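Local coordinates for protein ParA (Salmonella enterica subsp. enterica serovar Newport str. SL317, PDB 3EZF) that probably binds ATP and ADP as a partition ATPase of the ParA type, segregating plasmids and, in its ADP state, regulating transcription, at residues 269-274 / 307-312; 262-267 / 295-300; 128-133 / 149-154. All coordinates share one frame; numbering follows the deposited sequence.

Contact 1: residues 269-274 / 307-312; sequences ASDLLL and EPRLSA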
ATOM      1  N   ALA A 269       5.222 -21.066  -8.620  1.00 41.96           N
ATOM      2  CA  ALA A 269       5.417 -22.131  -7.647  1.00 43.13           C
ATOM      3  C   ALA A 269       4.148 -22.531  -6.942  1.00 45.14           C
ATOM      4  O   ALA A 269       4.145 -23.491  -6.166  1.00 48.11           O
ATOM      5  CB  ALA A 269       6.439 -21.691  -6.616  1.00 44.86           C
ATOM      6  N   SER A 270       3.074 -21.797  -7.214  1.00 44.36           N
ATOM      7  CA  SER A 270       1.786 -22.036  -6.582  1.00 45.40           C
ATOM      8  C   SER A 270       0.840 -22.882  -7.417  1.00 47.02           C
ATOM      9  O   SER A 270       0.864 -22.844  -8.649  1.00 46.78           O
ATOM     10  CB  SER A 270       1.132 -20.696  -6.253  1.00 44.71           C
ATOM     11  OG  SER A 270       2.082 -19.823  -5.670  1.00 50.28           O
ATOM     12  N   ASP A 271      -0.007 -23.645  -6.737  1.00 48.39           N
ATOM     13  CA  ASP A 271      -0.954 -24.491  -7.440  1.00 52.67           C
ATOM     14  C   ASP A 271      -2.382 -24.000  -7.300  1.00 48.11           C
ATOM     15  O   ASP A 271      -3.291 -24.525  -7.941  1.00 47.90           O
ATOM     16  CB  ASP A 271      -0.837 -25.953  -6.966  1.00 59.33           C
ATOM     17  CG  ASP A 271      -0.353 -26.068  -5.537  1.00 61.14           C
ATOM     18  OD1 ASP A 271      -0.870 -25.321  -4.681  1.00 68.64           O
ATOM     19  OD2 ASP A 271       0.538 -26.905  -5.272  1.00 55.06           O
ATOM     20  N   LEU A 272      -2.573 -22.971  -6.484  1.00 48.12           N
ATOM     21  CA  LEU A 272      -3.903 -22.409  -6.260  1.00 49.02           C
ATOM     22  C   LEU A 272      -3.843 -20.874  -6.195  1.00 47.88           C
ATOM     23  O   LEU A 272      -3.079 -20.300  -5.426  1.00 49.23           O
ATOM     24  CB  LEU A 272      -4.489 -22.982  -4.948  1.00 47.64           C
ATOM     25  CG  LEU A 272      -5.959 -22.804  -4.518  1.00 46.14           C
ATOM     26  CD1 LEU A 272      -6.026 -22.029  -3.214  1.00 46.34           C
ATOM     27  CD2 LEU A 272      -6.755 -22.096  -5.589  1.00 47.06           C
ATOM     28  N   LEU A 273      -4.652 -20.215  -7.013  1.00 47.62           N
ATOM     29  CA  LEU A 273      -4.701 -18.763  -7.018  1.00 50.81           C
ATOM     30  C   LEU A 273      -5.863 -18.350  -6.135  1.00 54.32           C
ATOM     31  O   LEU A 273      -7.008 -18.675  -6.427  1.00 56.32           O
ATOM     32  CB  LEU A 273      -4.959 -18.239  -8.420  1.00 52.90           C
ATOM     33  CG  LEU A 273      -4.624 -16.761  -8.603  1.00 52.63           C
ATOM     34  CD1 LEU A 273      -3.103 -16.603  -8.683  1.00 53.43           C
ATOM     35  CD2 LEU A 273      -5.255 -16.244  -9.873  1.00 54.33           C
ATOM     36  N   LEU A 274      -5.584 -17.639  -5.054  1.00 55.65           N
ATOM     37  CA  LEU A 274      -6.663 -17.218  -4.183  1.00 56.01           C
ATOM     38  C   LEU A 274      -6.873 -15.718  -4.357  1.00 56.30           C
ATOM     39  O   LEU A 274      -6.080 -14.909  -3.888  1.00 54.57           O
ATOM     40  CB  LEU A 274      -6.345 -17.583  -2.732  1.00 52.90           C
ATOM     41  CG  LEU A 274      -7.467 -17.424  -1.704  1.00 50.61           C
ATOM     42  CD1 LEU A 274      -7.051 -18.049  -0.395  1.00 53.64           C
ATOM     43  CD2 LEU A 274      -7.770 -15.953  -1.495  1.00 54.98           C
ATOM     44  N   GLU A 307       7.289 -23.719 -16.108  1.00 61.65           N
ATOM     45  CA  GLU A 307       5.965 -24.268 -16.335  1.00 61.74           C
ATOM     46  C   GLU A 307       5.080 -24.099 -15.107  1.00 59.45           C
ATOM     47  O   GLU A 307       5.031 -24.968 -14.245  1.00 62.76           O
ATOM     48  CB  GLU A 307       6.103 -25.751 -16.674  1.00 68.11           C
ATOM     49  CG  GLU A 307       7.057 -26.508 -15.733  1.00 77.99           C
ATOM     50  CD  GLU A 307       8.494 -25.982 -15.789  1.00 84.16           C
ATOM     51  OE1 GLU A 307       9.073 -25.972 -16.899  1.00 89.75           O
ATOM     52  OE2 GLU A 307       9.044 -25.582 -14.732  1.00 80.76           O
ATOM     53  N   PRO A 308       4.345 -22.987 -15.024  1.00 56.34           N
ATOM     54  CA  PRO A 308       3.482 -22.785 -13.859  1.00 57.86           C
ATOM     55  C   PRO A 308       2.750 -24.042 -13.385  1.00 55.03           C
ATOM     56  O   PRO A 308       2.374 -24.898 -14.187  1.00 51.46           O
ATOM     57  CB  PRO A 308       2.531 -21.671 -14.312  1.00 57.39           C
ATOM     58  CG  PRO A 308       2.539 -21.781 -15.798  1.00 60.73           C
ATOM     59  CD  PRO A 308       3.989 -22.055 -16.104  1.00 58.15           C
ATOM     60  N   ARG A 309       2.584 -24.137 -12.068  1.00 53.39           N
ATOM     61  CA  ARG A 309       1.904 -25.249 -11.416  1.00 52.58           C
ATOM     62  C   ARG A 309       0.453 -24.878 -11.160  1.00 48.94           C
ATOM     63  O   ARG A 309      -0.357 -25.729 -10.818  1.00 41.28           O
ATOM     64  CB  ARG A 309       2.548 -25.546 -10.064  1.00 55.12           C
ATOM     65  CG  ARG A 309       4.032 -25.879 -10.101  1.00 64.98           C
ATOM     66  CD  ARG A 309       4.615 -25.930  -8.686  1.00 68.12           C
ATOM     67  NE  ARG A 309       3.743 -26.643  -7.742  1.00 72.24           N
ATOM     68  CZ  ARG A 309       3.607 -27.966  -7.686  1.00 67.69           C
ATOM     69  NH1 ARG A 309       4.289 -28.732  -8.521  1.00 64.14           N
ATOM     70  NH2 ARG A 309       2.787 -28.519  -6.803  1.00 59.84           N
ATOM     71  N   LEU A 310       0.143 -23.593 -11.299  1.00 48.57           N
ATOM     72  CA  LEU A 310      -1.203 -23.106 -11.057  1.00 49.54           C
ATOM     73  C   LEU A 310      -2.224 -24.085 -11.631  1.00 44.92           C
ATOM     74  O   LEU A 310      -2.178 -24.403 -12.804  1.00 52.34           O
ATOM     75  CB  LEU A 310      -1.358 -21.719 -11.682  1.00 53.40           C
ATOM     76  CG  LEU A 310      -2.565 -20.884 -11.265  1.00 54.22           C
ATOM     77  CD1 LEU A 310      -2.718 -20.887  -9.752  1.00 53.68           C
ATOM     78  CD2 LEU A 310      -2.358 -19.473 -11.785  1.00 56.60           C
ATOM     79  N   SER A 311      -3.141 -24.571 -10.803  1.00 43.14           N
ATOM     80  CA  SER A 311      -4.139 -25.535 -11.266  1.00 41.76           C
ATOM     81  C   SER A 311      -5.536 -25.394 -10.638  1.00 43.24           C
ATOM     82  O   SER A 311      -6.418 -26.194 -10.905  1.00 41.71           O
ATOM     83  CB  SER A 311      -3.641 -26.935 -10.985  1.00 40.89           C
ATOM     84  OG  SER A 311      -3.523 -27.116  -9.580  1.00 50.00           O
ATOM     85  N   ALA A 312      -5.733 -24.397  -9.790  1.00 43.33           N
ATOM     86  CA  ALA A 312      -7.020 -24.192  -9.158  1.00 43.34           C
ATOM     87  C   ALA A 312      -7.159 -22.701  -8.884  1.00 45.95           C
ATOM     88  O   ALA A 312      -6.181 -21.961  -8.964  1.00 43.11           O
ATOM     89  CB  ALA A 312      -7.088 -24.970  -7.864  1.00 40.43           C
TER
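Asp271 and Leu273 meet Arg309 to Ala312 where two neighbouring parallel strands, 272-277 and 312-317, begin at the edge of the P-loop NTPase sheet. The two chains run nearly the same way, their end-to-end directions 16° apart.

Hydrogen bonds centre on Asp271 O. It accepts Ser311 N at 2.9 Å, from above its carbonyl plane, and Ser311 OG at 3.1 Å, in the plane on a lone pair. The serine reaches it because its OG stands between backbone N and carbonyl carbon (chi1 64°). Leu273 N then gives a nearly straight bond to Ala312 O at 3.0 Å.

Asp271 and Arg309 form a salt bridge. Their side chains lie side by side and point the same way. NH2 of Arg309 reaches the anti lone pair of OD2 of Asp271 at 3.2 Å. The oxygen lies near the guanidinium plane, but the two planar groups are turned 68° apart. Arg237 lies near the Arg309 guanidinium, and a sulfate, probably from the crystallisation liquor, is about 5 Å from the Asp271 side chain.

Leu310 CD1 meets Leu273 CB at 3.7 Å. Leu310 also packs on Val10 of the second subunit. Leu272 CD2 lies 3.7 Å from Ala312 CB.

Contact 2: residues 262-267 / 295-300; sequences FLLNGL and PEMLEQ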
ATOM      1  N   PHE A 262       9.116 -11.051  -8.099  1.00 42.23           N
ATOM      2  CA  PHE A 262       8.490 -11.714  -6.960  1.00 41.39           C
ATOM      3  C   PHE A 262       7.143 -12.295  -7.361  1.00 42.86           C
ATOM      4  O   PHE A 262       6.850 -13.449  -7.040  1.00 44.76           O
ATOM      5  CB  PHE A 262       8.324 -10.740  -5.783  1.00 45.92           C
ATOM      6  CG  PHE A 262       9.636 -10.276  -5.179  1.00 45.06           C
ATOM      7  CD1 PHE A 262       9.655  -9.293  -4.195  1.00 43.86           C
ATOM      8  CD2 PHE A 262      10.851 -10.814  -5.604  1.00 45.45           C
ATOM      9  CE1 PHE A 262      10.858  -8.857  -3.646  1.00 42.39           C
ATOM     10  CE2 PHE A 262      12.057 -10.379  -5.056  1.00 46.68           C
ATOM     11  CZ  PHE A 262      12.055  -9.397  -4.080  1.00 44.54           C
ATOM     12  N   LEU A 263       6.328 -11.498  -8.058  1.00 45.10           N
ATOM     13  CA  LEU A 263       5.009 -11.941  -8.534  1.00 44.18           C
ATOM     14  C   LEU A 263       5.179 -13.192  -9.401  1.00 42.41           C
ATOM     15  O   LEU A 263       4.518 -14.210  -9.187  1.00 41.09           O
ATOM     16  CB  LEU A 263       4.365 -10.855  -9.390  1.00 45.62           C
ATOM     17  CG  LEU A 263       2.854 -10.628  -9.343  1.00 48.43           C
ATOM     18  CD1 LEU A 263       2.101 -11.928  -9.470  1.00 50.65           C
ATOM     19  CD2 LEU A 263       2.518  -9.946  -8.033  1.00 51.80           C
ATOM     20  N   LEU A 264       6.073 -13.086 -10.384  1.00 42.54           N
ATOM     21  CA  LEU A 264       6.385 -14.167 -11.313  1.00 45.92           C
ATOM     22  C   LEU A 264       6.829 -15.435 -10.570  1.00 48.31           C
ATOM     23  O   LEU A 264       6.369 -16.537 -10.874  1.00 51.00           O
ATOM     24  CB  LEU A 264       7.483 -13.719 -12.289  1.00 51.47           C
ATOM     25  CG  LEU A 264       7.196 -12.899 -13.561  1.00 51.30           C
ATOM     26  CD1 LEU A 264       6.688 -13.814 -14.638  1.00 52.42           C
ATOM     27  CD2 LEU A 264       6.207 -11.801 -13.291  1.00 51.58           C
ATOM     28  N   ASN A 265       7.727 -15.284  -9.602  1.00 48.73           N
ATOM     29  CA  ASN A 265       8.193 -16.425  -8.829  1.00 47.02           C
ATOM     30  C   ASN A 265       7.014 -16.993  -8.060  1.00 47.46           C
ATOM     31  O   ASN A 265       6.865 -18.214  -7.971  1.00 54.39           O
ATOM     32  CB  ASN A 265       9.311 -16.016  -7.867  1.00 46.63           C
ATOM     33  CG  ASN A 265      10.693 -16.339  -8.408  1.00 47.66           C
ATOM     34  OD1 ASN A 265      11.081 -17.501  -8.515  1.00 50.55           O
ATOM     35  ND2 ASN A 265      11.435 -15.311  -8.758  1.00 50.49           N
ATOM     36  N   GLY A 266       6.172 -16.120  -7.511  1.00 39.21           N
ATOM     37  CA  GLY A 266       5.008 -16.599  -6.789  1.00 40.96           C
ATOM     38  C   GLY A 266       4.095 -17.456  -7.662  1.00 40.00           C
ATOM     39  O   GLY A 266       3.832 -18.610  -7.349  1.00 39.40           O
ATOM     40  N   LEU A 267       3.603 -16.888  -8.756  1.00 40.02           N
ATOM     41  CA  LEU A 267       2.732 -17.622  -9.657  1.00 41.76           C
ATOM     42  C   LEU A 267       3.371 -18.905 -10.139  1.00 43.39           C
ATOM     43  O   LEU A 267       2.682 -19.902 -10.354  1.00 43.05           O
ATOM     44  CB  LEU A 267       2.403 -16.786 -10.891  1.00 43.07           C
ATOM     45  CG  LEU A 267       1.433 -15.625 -10.768  1.00 38.92           C
ATOM     46  CD1 LEU A 267       1.179 -15.080 -12.139  1.00 39.42           C
ATOM     47  CD2 LEU A 267       0.132 -16.093 -10.146  1.00 39.19           C
ATOM     48  N   PRO A 295      -2.994 -13.850 -17.777  1.00 57.45           N
ATOM     49  CA  PRO A 295      -2.537 -14.613 -18.939  1.00 57.30           C
ATOM     50  C   PRO A 295      -1.154 -14.178 -19.391  1.00 58.25           C
ATOM     51  O   PRO A 295      -0.277 -15.002 -19.609  1.00 60.86           O
ATOM     52  CB  PRO A 295      -3.610 -14.319 -19.975  1.00 56.93           C
ATOM     53  CG  PRO A 295      -4.838 -14.304 -19.131  1.00 57.72           C
ATOM     54  CD  PRO A 295      -4.408 -13.461 -17.934  1.00 56.48           C
ATOM     55  N   GLU A 296      -0.958 -12.875 -19.523  1.00 60.71           N
ATOM     56  CA  GLU A 296       0.333 -12.360 -19.944  1.00 64.55           C
ATOM     57  C   GLU A 296       1.420 -12.783 -18.947  1.00 64.41           C
ATOM     58  O   GLU A 296       2.489 -13.256 -19.345  1.00 62.37           O
ATOM     59  CB  GLU A 296       0.255 -10.837 -20.067  1.00 66.15           C
ATOM     60  CG  GLU A 296      -0.853 -10.373 -21.019  1.00 74.98           C
ATOM     61  CD  GLU A 296      -1.094  -8.859 -20.998  1.00 78.15           C
ATOM     62  OE1 GLU A 296      -1.969  -8.376 -21.758  1.00 76.42           O
ATOM     63  OE2 GLU A 296      -0.409  -8.153 -20.223  1.00 79.15           O
ATOM     64  N   MET A 297       1.136 -12.631 -17.656  1.00 64.23           N
ATOM     65  CA  MET A 297       2.092 -13.002 -16.618  1.00 63.88           C
ATOM     66  C   MET A 297       2.464 -14.463 -16.802  1.00 62.06           C
ATOM     67  O   MET A 297       3.644 -14.810 -16.906  1.00 62.56           O
ATOM     68  CB  MET A 297       1.480 -12.820 -15.226  1.00 66.49           C
ATOM     69  CG  MET A 297       1.017 -11.420 -14.900  1.00 70.41           C
ATOM     70  SD  MET A 297       2.389 -10.357 -14.473  1.00 86.29           S
ATOM     71  CE  MET A 297       2.381  -9.160 -15.828  1.00 77.17           C
ATOM     72  N   LEU A 298       1.445 -15.318 -16.839  1.00 59.43           N
ATOM     73  CA  LEU A 298       1.656 -16.754 -17.003  1.00 57.62           C
ATOM     74  C   LEU A 298       2.373 -17.081 -18.303  1.00 57.26           C
ATOM     75  O   LEU A 298       2.963 -18.148 -18.437  1.00 56.27           O
ATOM     76  CB  LEU A 298       0.325 -17.505 -16.949  1.00 51.99           C
ATOM     77  CG  LEU A 298      -0.363 -17.618 -15.585  1.00 49.74           C
ATOM     78  CD1 LEU A 298      -1.730 -18.255 -15.749  1.00 47.74           C
ATOM     79  CD2 LEU A 298       0.487 -18.458 -14.656  1.00 48.98           C
ATOM     80  N   GLU A 299       2.331 -16.166 -19.264  1.00 61.07           N
ATOM     81  CA  GLU A 299       3.005 -16.417 -20.527  1.00 63.93           C
ATOM     82  C   GLU A 299       4.512 -16.204 -20.397  1.00 63.08           C
ATOM     83  O   GLU A 299       5.298 -17.023 -20.877  1.00 60.40           O
ATOM     84  CB  GLU A 299       2.425 -15.540 -21.641  1.00 65.68           C
ATOM     85  CG  GLU A 299       1.285 -16.199 -22.401  1.00 67.44           C
ATOM     86  CD  GLU A 299       0.877 -15.414 -23.642  1.00 73.44           C
ATOM     87  OE1 GLU A 299       0.011 -15.907 -24.406  1.00 74.96           O
ATOM     88  OE2 GLU A 299       1.423 -14.305 -23.853  1.00 70.47           O
ATOM     89  N   GLN A 300       4.917 -15.117 -19.741  1.00 64.86           N
ATOM     90  CA  GLN A 300       6.344 -14.852 -19.559  1.00 63.60           C
ATOM     91  C   GLN A 300       6.999 -16.081 -18.942  1.00 64.00           C
ATOM     92  O   GLN A 300       8.104 -16.461 -19.324  1.00 68.00           O
ATOM     93  CB  GLN A 300       6.570 -13.658 -18.640  1.00 60.86           C
ATOM     94  CG  GLN A 300       5.969 -12.372 -19.130  1.00 66.35           C
ATOM     95  CD  GLN A 300       6.467 -11.189 -18.331  1.00 71.11           C
ATOM     96  OE1 GLN A 300       5.947 -10.076 -18.448  1.00 72.66           O
ATOM     97  NE2 GLN A 300       7.489 -11.419 -17.515  1.00 68.92           N
TER
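Leu264 and Leu267 face Met297, Leu298 and Gln300 across two helices of the P-loop NTPase domain. The short helix axes cross at -82° and come within 9.9 Å. Helix 261-267 leads into strand 272-277, and helix 294-303 precedes strand 312-317.

No hydrogen bond joins the segments; apolar side chains carry the contact. Leu267 crosses Met297 obliquely. Its CD1 lies against Met297 CB at 3.8 Å and also reaches Leu298 CD2 at 4.3 Å. One methyl group thus touches two consecutive residues of the other helix.

Leu264 meets Gln300 at about a right angle. The side chain of Gln300 is extended beyond CG, and its NE2 comes 3.8 Å from Leu264 CD1. That same methyl lies 3.9 Å from Met297 O. In Met297, CG stands beside the backbone N (chi1 -59°) and the chain bends at chi2 (-78°), bringing SD towards Leu264.

Leu301, further along helix 294-303, also packs on both leucines of helix 261-267. Phe214 and Tyr7 of the second subunit pack on Met297 and Leu298 respectively. Leu264 CD2 lies 4.2 Å from Met297 SD.

Contact 3: residues 128-133 / 149-154; sequences STVTLA and ILVIDL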
ATOM      1  N   SER A 128      -3.668  -9.732   7.397  1.00 56.03           N
ATOM      2  CA  SER A 128      -4.656 -10.324   6.504  1.00 60.12           C
ATOM      3  C   SER A 128      -4.297 -11.787   6.223  1.00 60.60           C
ATOM      4  O   SER A 128      -4.782 -12.685   6.918  1.00 62.36           O
ATOM      5  CB  SER A 128      -4.733  -9.528   5.195  1.00 61.26           C
ATOM      6  OG  SER A 128      -5.969  -9.744   4.530  1.00 64.16           O
ATOM      7  N   THR A 129      -3.447 -12.033   5.223  1.00 56.92           N
ATOM      8  CA  THR A 129      -3.063 -13.404   4.893  1.00 54.55           C
ATOM      9  C   THR A 129      -2.740 -14.215   6.143  1.00 52.68           C
ATOM     10  O   THR A 129      -3.181 -15.348   6.280  1.00 53.57           O
ATOM     11  CB  THR A 129      -1.854 -13.450   3.909  1.00 55.95           C
ATOM     12  OG1 THR A 129      -2.316 -13.242   2.568  1.00 55.69           O
ATOM     13  CG2 THR A 129      -1.148 -14.796   3.965  1.00 57.62           C
ATOM     14  N   VAL A 130      -1.990 -13.641   7.072  1.00 53.43           N
ATOM     15  CA  VAL A 130      -1.651 -14.380   8.282  1.00 53.46           C
ATOM     16  C   VAL A 130      -2.904 -14.621   9.112  1.00 51.87           C
ATOM     17  O   VAL A 130      -2.991 -15.585   9.880  1.00 48.61           O
ATOM     18  CB  VAL A 130      -0.612 -13.623   9.132  1.00 51.37           C
ATOM     19  CG1 VAL A 130      -0.234 -14.454  10.329  1.00 54.04           C
ATOM     20  CG2 VAL A 130       0.630 -13.336   8.304  1.00 53.37           C
ATOM     21  N   THR A 131      -3.881 -13.744   8.942  1.00 52.60           N
ATOM     22  CA  THR A 131      -5.125 -13.862   9.678  1.00 54.08           C
ATOM     23  C   THR A 131      -5.865 -15.109   9.222  1.00 51.04           C
ATOM     24  O   THR A 131      -6.488 -15.801  10.024  1.00 48.02           O
ATOM     25  CB  THR A 131      -6.007 -12.608   9.489  1.00 56.66           C
ATOM     26  OG1 THR A 131      -5.349 -11.467  10.065  1.00 56.93           O
ATOM     27  CG2 THR A 131      -7.358 -12.799  10.169  1.00 58.77           C
ATOM     28  N   LEU A 132      -5.789 -15.410   7.936  1.00 50.37           N
ATOM     29  CA  LEU A 132      -6.447 -16.607   7.437  1.00 50.43           C
ATOM     30  C   LEU A 132      -5.663 -17.799   7.979  1.00 50.46           C
ATOM     31  O   LEU A 132      -6.230 -18.775   8.466  1.00 53.99           O
ATOM     32  CB  LEU A 132      -6.426 -16.632   5.913  1.00 50.46           C
ATOM     33  CG  LEU A 132      -7.706 -17.133   5.247  1.00 51.03           C
ATOM     34  CD1 LEU A 132      -7.395 -17.464   3.800  1.00 48.47           C
ATOM     35  CD2 LEU A 132      -8.249 -18.351   5.986  1.00 49.45           C
ATOM     36  N   ALA A 133      -4.345 -17.714   7.894  1.00 47.52           N
ATOM     37  CA  ALA A 133      -3.509 -18.785   8.392  1.00 50.11           C
ATOM     38  C   ALA A 133      -3.832 -19.050   9.860  1.00 49.53           C
ATOM     39  O   ALA A 133      -3.968 -20.202  10.277  1.00 48.20           O
ATOM     40  CB  ALA A 133      -2.049 -18.417   8.231  1.00 53.16           C
ATOM     41  N   ILE A 149       0.826 -24.297   8.768  1.00 43.64           N
ATOM     42  CA  ILE A 149       0.758 -23.215   7.795  1.00 40.97           C
ATOM     43  C   ILE A 149       1.967 -22.271   7.747  1.00 46.34           C
ATOM     44  O   ILE A 149       2.466 -21.795   8.790  1.00 40.95           O
ATOM     45  CB  ILE A 149      -0.507 -22.373   8.063  1.00 41.37           C
ATOM     46  CG1 ILE A 149      -1.737 -23.286   8.055  1.00 45.39           C
ATOM     47  CG2 ILE A 149      -0.644 -21.263   7.029  1.00 44.97           C
ATOM     48  CD1 ILE A 149      -3.076 -22.560   8.225  1.00 46.57           C
ATOM     49  N   LEU A 150       2.426 -21.991   6.527  1.00 42.23           N
ATOM     50  CA  LEU A 150       3.554 -21.086   6.329  1.00 40.25           C
ATOM     51  C   LEU A 150       3.146 -19.878   5.492  1.00 42.17           C
ATOM     52  O   LEU A 150       2.477 -20.017   4.455  1.00 40.99           O
ATOM     53  CB  LEU A 150       4.703 -21.799   5.628  1.00 39.71           C
ATOM     54  CG  LEU A 150       5.984 -20.966   5.509  1.00 38.17           C
ATOM     55  CD1 LEU A 150       6.629 -20.846   6.876  1.00 36.15           C
ATOM     56  CD2 LEU A 150       6.948 -21.627   4.525  1.00 34.74           C
ATOM     57  N   VAL A 151       3.547 -18.691   5.935  1.00 39.12           N
ATOM     58  CA  VAL A 151       3.207 -17.487   5.194  1.00 40.25           C
ATOM     59  C   VAL A 151       4.457 -16.775   4.736  1.00 37.56           C
ATOM     60  O   VAL A 151       5.022 -15.976   5.468  1.00 45.34           O
ATOM     61  CB  VAL A 151       2.373 -16.492   6.036  1.00 41.68           C
ATOM     62  CG1 VAL A 151       2.110 -15.233   5.215  1.00 37.21           C
ATOM     63  CG2 VAL A 151       1.045 -17.114   6.452  1.00 37.96           C
ATOM     64  N   ILE A 152       4.891 -17.072   3.523  1.00 35.68           N
ATOM     65  CA  ILE A 152       6.076 -16.445   2.955  1.00 34.02           C
ATOM     66  C   ILE A 152       5.710 -15.060   2.442  1.00 29.25           C
ATOM     67  O   ILE A 152       4.956 -14.913   1.486  1.00 29.11           O
ATOM     68  CB  ILE A 152       6.645 -17.285   1.787  1.00 31.49           C
ATOM     69  CG1 ILE A 152       7.218 -18.598   2.326  1.00 25.27           C
ATOM     70  CG2 ILE A 152       7.686 -16.475   1.029  1.00 24.76           C
ATOM     71  CD1 ILE A 152       7.186 -19.739   1.345  1.00 27.46           C
ATOM     72  N   ASP A 153       6.270 -14.051   3.087  1.00 32.93           N
ATOM     73  CA  ASP A 153       6.021 -12.651   2.750  1.00 41.14           C
ATOM     74  C   ASP A 153       6.979 -12.148   1.676  1.00 43.72           C
ATOM     75  O   ASP A 153       8.164 -11.943   1.949  1.00 45.44           O
ATOM     76  CB  ASP A 153       6.184 -11.797   4.008  1.00 40.06           C
ATOM     77  CG  ASP A 153       5.663 -10.394   3.841  1.00 42.60           C
ATOM     78  OD1 ASP A 153       5.057 -10.090   2.791  1.00 41.95           O
ATOM     79  OD2 ASP A 153       5.854  -9.596   4.785  1.00 45.91           O
ATOM     80  N   LEU A 154       6.469 -11.962   0.458  1.00 42.54           N
ATOM     81  CA  LEU A 154       7.283 -11.470  -0.649  1.00 43.33           C
ATOM     82  C   LEU A 154       6.820 -10.059  -1.041  1.00 47.06           C
ATOM     83  O   LEU A 154       7.149  -9.540  -2.115  1.00 44.85           O
ATOM     84  CB  LEU A 154       7.165 -12.405  -1.853  1.00 41.77           C
ATOM     85  CG  LEU A 154       8.381 -13.252  -2.222  1.00 39.42           C
ATOM     86  CD1 LEU A 154       9.631 -12.415  -2.118  1.00 37.27           C
ATOM     87  CD2 LEU A 154       8.486 -14.410  -1.271  1.00 51.25           C
TER
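Thr129 O accepts the backbone N of Ala133 at 3.1 Å, and weakly that of Leu132. This opens the first turn of the helix and sets Thr129 and Ala133 on the side that meets Val151. The polar end of Thr129 is used elsewhere. Its OG1 stands beside the backbone N (chi1 -81°) and bonds to OD1 of Asp254, which puts CG2 on the strand side.

Thr129 CG2 lies 3.5 Å from Val151 CG1. The two side chains slide past each other in opposite directions. Val130 CG2 meets the same CG1 at 3.9 Å.

Helix 129-138 follows the P-loop, probably of the deviant Walker A form of the ParA family; residues 120-127, just before the helix, are not modelled. The helix packs nearly antiparallel to strand 149-153, with axes 173° apart and 8.9 Å at closest approach. This is the beta-alpha-beta crossover from strand 112-116 to strand 149-153, which passes over strand 250-254. Asp254, at the end of that strand, is probably the Walker B aspartate.

One turn on from Thr129, Ala133 CB meets both inward-facing strand residues. It touches Val151 CG2 at 3.8 Å and Ile149 CG2 at 3.4 Å. Ile149 CD1 lies 3.3 Å from Ala133 O.

How the contacts relate
Contacts 1 and 2 are neighbours, with centres about 10 Å apart. Their segments alternate along the chain. Leu273 CD1 packs on Leu267 CD2 at 3.6 Å, and Pro308 CB on Leu298 CD2 at 3.8 Å. Contact 3 closes earlier and lies about 2 Å from the centre of the chain. Between centres, contact 3 is about 17 Å from contact 1 and 20 Å from contact 2. Contacts 1 and 3 reach the same parallel sheet, and Leu274 CD1 meets Leu132 CD1 at 4.2 Å. Phe262 CD1 packs 3.3 Å from Leu154 O, joining contacts 2 and 3. Contact 3 adjoins the inferred nucleotide site. Contact 1 lies at the sheet edge, and contacts 1 and 2 both meet the second subunit.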